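Long-range contact in arginine--tRNA ligase (Campylobacter jejuni, PDB 3FNR), which catalyses the ATP-dependent attachment of L-arginine to its cognate tRNA, releasing AMP and diphosphate: residues P41-A53 with A290-E302. The protein carries 1 engineered substitution. Numbering follows the deposited sequence.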
# COMPACT_ATOMS: atom_id res chain seq x y z
N PRO A 41 -3.12 16.13 -4.81
CA PRO A 41 -3.23 16.77 -3.49
C PRO A 41 -4.41 17.75 -3.43
O PRO A 41 -4.26 18.91 -3.02
CB PRO A 41 -1.90 17.51 -3.35
CG PRO A 41 -1.52 17.86 -4.75
CD PRO A 41 -2.06 16.75 -5.63
N THR A 42 -5.58 17.27 -3.84
CA THR A 42 -6.77 18.08 -4.00
C THR A 42 -7.92 17.56 -3.13
O THR A 42 -9.08 17.98 -3.28
CB THR A 42 -7.22 18.08 -5.46
OG1 THR A 42 -7.47 16.73 -5.86
CG2 THR A 42 -6.14 18.69 -6.35
N GLY A 43 -7.60 16.63 -2.23
CA GLY A 43 -8.59 16.00 -1.36
C GLY A 43 -8.05 14.85 -0.54
O GLY A 43 -6.90 14.44 -0.72
N PRO A 44 -8.88 14.31 0.38
CA PRO A 44 -8.51 13.09 1.09
C PRO A 44 -8.56 11.89 0.14
O PRO A 44 -9.23 11.96 -0.90
CB PRO A 44 -9.61 12.95 2.16
CG PRO A 44 -10.78 13.70 1.60
CD PRO A 44 -10.19 14.83 0.81
N LEU A 45 -7.85 10.83 0.49
CA LEU A 45 -7.79 9.63 -0.34
C LEU A 45 -9.15 8.97 -0.51
O LEU A 45 -9.90 8.80 0.46
CB LEU A 45 -6.78 8.63 0.23
CG LEU A 45 -5.32 9.08 0.26
CD1 LEU A 45 -4.42 7.96 0.75
CD2 LEU A 45 -4.87 9.53 -1.12
N HIS A 46 -9.48 8.63 -1.74
CA HIS A 46 -10.69 7.88 -2.02
C HIS A 46 -10.41 6.41 -1.71
O HIS A 46 -9.26 6.01 -1.55
CB HIS A 46 -11.11 8.07 -3.47
CG HIS A 46 -11.48 9.49 -3.81
ND1 HIS A 46 -11.39 9.99 -5.09
CD2 HIS A 46 -11.92 10.51 -3.03
CE1 HIS A 46 -11.77 11.26 -5.09
NE2 HIS A 46 -12.10 11.59 -3.85
N ILE A 47 -11.48 5.62 -1.62
CA ILE A 47 -11.36 4.20 -1.30
C ILE A 47 -10.67 3.41 -2.42
O ILE A 47 -9.99 2.43 -2.15
CB ILE A 47 -12.74 3.58 -0.87
CG1 ILE A 47 -12.56 2.21 -0.21
CG2 ILE A 47 -13.72 3.52 -2.03
CD1 ILE A 47 -11.59 2.18 0.97
N GLY A 48 -10.80 3.87 -3.67
CA GLY A 48 -10.15 3.25 -4.82
C GLY A 48 -8.63 3.28 -4.79
O GLY A 48 -7.98 2.55 -5.55
N HIS A 49 -8.06 4.12 -3.93
CA HIS A 49 -6.61 4.17 -3.72
C HIS A 49 -6.13 3.12 -2.72
O HIS A 49 -4.92 2.88 -2.61
CB HIS A 49 -6.19 5.56 -3.21
CG HIS A 49 -6.27 6.64 -4.24
ND1 HIS A 49 -7.17 7.69 -4.15
CD2 HIS A 49 -5.58 6.83 -5.39
CE1 HIS A 49 -7.02 8.48 -5.20
NE2 HIS A 49 -6.07 7.98 -5.97
N ALA A 50 -7.07 2.50 -2.00
CA ALA A 50 -6.73 1.67 -0.85
C ALA A 50 -5.97 0.39 -1.21
O ALA A 50 -4.98 0.07 -0.55
CB ALA A 50 -7.97 1.36 -0.01
N ARG A 51 -6.42 -0.32 -2.24
CA ARG A 51 -5.76 -1.55 -2.66
C ARG A 51 -4.31 -1.32 -3.06
O ARG A 51 -3.43 -2.03 -2.59
CB ARG A 51 -6.52 -2.26 -3.77
CG ARG A 51 -6.08 -3.71 -3.93
CD ARG A 51 -6.83 -4.37 -5.05
NE ARG A 51 -6.77 -5.83 -4.97
CZ ARG A 51 -7.59 -6.64 -5.65
NH1 ARG A 51 -8.52 -6.12 -6.45
NH2 ARG A 51 -7.47 -7.96 -5.53
N GLY A 52 -4.08 -0.32 -3.91
CA GLY A 52 -2.72 0.07 -4.31
C GLY A 52 -1.86 0.43 -3.11
O GLY A 52 -0.75 -0.08 -2.95
N ALA A 53 -2.41 1.27 -2.23
CA ALA A 53 -1.70 1.68 -1.01
C ALA A 53 -1.34 0.48 -0.10
O ALA A 53 -0.19 0.34 0.32
CB ALA A 53 -2.52 2.68 -0.25
N ALA A 290 -21.78 14.05 2.88
CA ALA A 290 -20.62 14.93 3.07
C ALA A 290 -19.57 14.74 1.97
O ALA A 290 -18.38 15.00 2.18
CB ALA A 290 -20.01 14.70 4.46
N GLY A 291 -20.02 14.30 0.80
CA GLY A 291 -19.15 14.08 -0.35
C GLY A 291 -19.72 13.11 -1.37
O GLY A 291 -20.57 12.28 -1.04
N ASN A 292 -19.26 13.22 -2.62
CA ASN A 292 -19.72 12.36 -3.70
C ASN A 292 -18.84 11.11 -3.91
O ASN A 292 -19.09 10.30 -4.81
CB ASN A 292 -19.85 13.16 -5.00
CG ASN A 292 -21.03 12.71 -5.86
OD1 ASN A 292 -22.18 12.71 -5.41
ND2 ASN A 292 -20.75 12.32 -7.10
N PHE A 293 -17.81 10.97 -3.08
CA PHE A 293 -16.89 9.84 -3.13
C PHE A 293 -16.78 9.17 -1.76
O PHE A 293 -16.92 9.83 -0.73
CB PHE A 293 -15.49 10.32 -3.55
CG PHE A 293 -15.46 10.98 -4.90
CD1 PHE A 293 -15.41 10.22 -6.07
CD2 PHE A 293 -15.45 12.37 -5.00
CE1 PHE A 293 -15.36 10.84 -7.32
CE2 PHE A 293 -15.41 13.00 -6.25
CZ PHE A 293 -15.37 12.23 -7.41
N ILE A 294 -16.53 7.86 -1.75
CA ILE A 294 -16.25 7.16 -0.50
C ILE A 294 -14.77 7.34 -0.16
O ILE A 294 -13.89 7.11 -0.99
CB ILE A 294 -16.64 5.66 -0.57
CG1 ILE A 294 -18.13 5.49 -0.90
CG2 ILE A 294 -16.31 4.95 0.75
CD1 ILE A 294 -18.47 4.17 -1.57
N LEU A 295 -14.52 7.76 1.07
CA LEU A 295 -13.19 8.09 1.54
C LEU A 295 -12.54 6.89 2.21
O LEU A 295 -13.20 6.16 2.95
CB LEU A 295 -13.27 9.23 2.57
CG LEU A 295 -13.28 10.72 2.21
CD1 LEU A 295 -14.35 11.11 1.20
CD2 LEU A 295 -13.43 11.56 3.48
N MET A 296 -11.25 6.69 1.95
CA MET A 296 -10.44 5.67 2.63
C MET A 296 -10.56 5.83 4.15
O MET A 296 -10.72 4.84 4.88
CB MET A 296 -8.98 5.77 2.18
CG MET A 296 -8.03 4.73 2.76
SD MET A 296 -6.36 4.88 2.10
CE MET A 296 -5.41 4.61 3.56
N SER A 297 -10.53 7.09 4.58
CA SER A 297 -10.70 7.52 5.96
C SER A 297 -11.99 7.04 6.62
O SER A 297 -11.97 6.60 7.77
CB SER A 297 -10.70 9.05 5.99
OG SER A 297 -9.98 9.54 7.09
N ASP A 298 -13.09 7.13 5.89
CA ASP A 298 -14.40 6.73 6.39
C ASP A 298 -14.46 5.22 6.63
O ASP A 298 -15.01 4.77 7.64
CB ASP A 298 -15.51 7.14 5.41
CG ASP A 298 -15.78 8.64 5.42
OD1 ASP A 298 -16.44 9.12 4.47
OD2 ASP A 298 -15.34 9.34 6.36
N VAL A 299 -13.89 4.46 5.71
CA VAL A 299 -13.82 3.00 5.80
C VAL A 299 -12.94 2.56 6.98
O VAL A 299 -13.34 1.68 7.75
CB VAL A 299 -13.38 2.38 4.45
CG1 VAL A 299 -13.11 0.88 4.59
CG2 VAL A 299 -14.46 2.64 3.38
N VAL A 300 -11.78 3.19 7.16
CA VAL A 300 -10.90 2.89 8.29
C VAL A 300 -11.56 3.25 9.63
O VAL A 300 -11.38 2.56 10.62
CB VAL A 300 -9.49 3.54 8.18
CG1 VAL A 300 -8.59 3.09 9.34
CG2 VAL A 300 -8.83 3.17 6.89
N ASP A 301 -12.34 4.33 9.63
CA ASP A 301 -13.12 4.73 10.81
C ASP A 301 -14.11 3.63 11.20
O ASP A 301 -14.29 3.33 12.39
CB ASP A 301 -13.87 6.04 10.54
CG ASP A 301 -12.97 7.27 10.61
OD1 ASP A 301 -11.96 7.24 11.34
OD2 ASP A 301 -13.29 8.27 9.92
N GLU A 302 -14.73 3.03 10.20
CA GLU A 302 -15.76 2.02 10.41
C GLU A 302 -15.18 0.65 10.74
O GLU A 302 -15.58 0.03 11.72
CB GLU A 302 -16.69 1.94 9.20
CG GLU A 302 -17.97 1.16 9.46
CD GLU A 302 -19.08 1.51 8.48
OE1 GLU A 302 -20.05 0.73 8.40
OE2 GLU A 302 -18.99 2.56 7.80
O HOH W 1 -9.66 9.24 2.82
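Ile47 and Ile294 meet where the two backbones form a single antiparallel bridge, with His46 and Leu295 as its non-hydrogen-bonded pair. Ile47 N donates to Ile294 O at 2.9 Å, and Met296 N donates to Leu45 O, also at 2.9 Å and the straighter of the two (160° at the hydrogen). Ile47 is worth following outward. Its CB comes near Ile294 O, and CG2 runs alongside the Ile294 side chain, 3.9 Å from Ile294 CB. The other branch, with CG1 anti to the backbone N (chi1 -166°), heads for the helix that starts at Met296: CG1 brushes Val299 CG2, and CD1 ends against Val299 CB and CG2, 3.8 Å from the latter, the two side chains crossing at about a right angle. Leu277 of strand 267-279 touches both Ile47 and Val299, tying this patch to the central sheet.

Met296 extends in the same direction as Leu45, bringing its SD to 3.9 Å from Leu45 CD1, while Met296 CG brushes Ala50 CB. Pro44 CG packs against the CG and CD2 of Leu295, the helix N-cap residue. Toward the more open side, the His46 and Phe293 rings form an offset stack, centroids 4.3 Å apart and planes 18° from parallel; Phe293 CB lies over the same His46 face.

The contact joins the motif that leads into helix 50-65 to the loop leading into helix 296-303. Residues 41-49 belong to that motif, HIGH, the class I synthetase signature at the ATP site of the Rossmann-type catalytic domain.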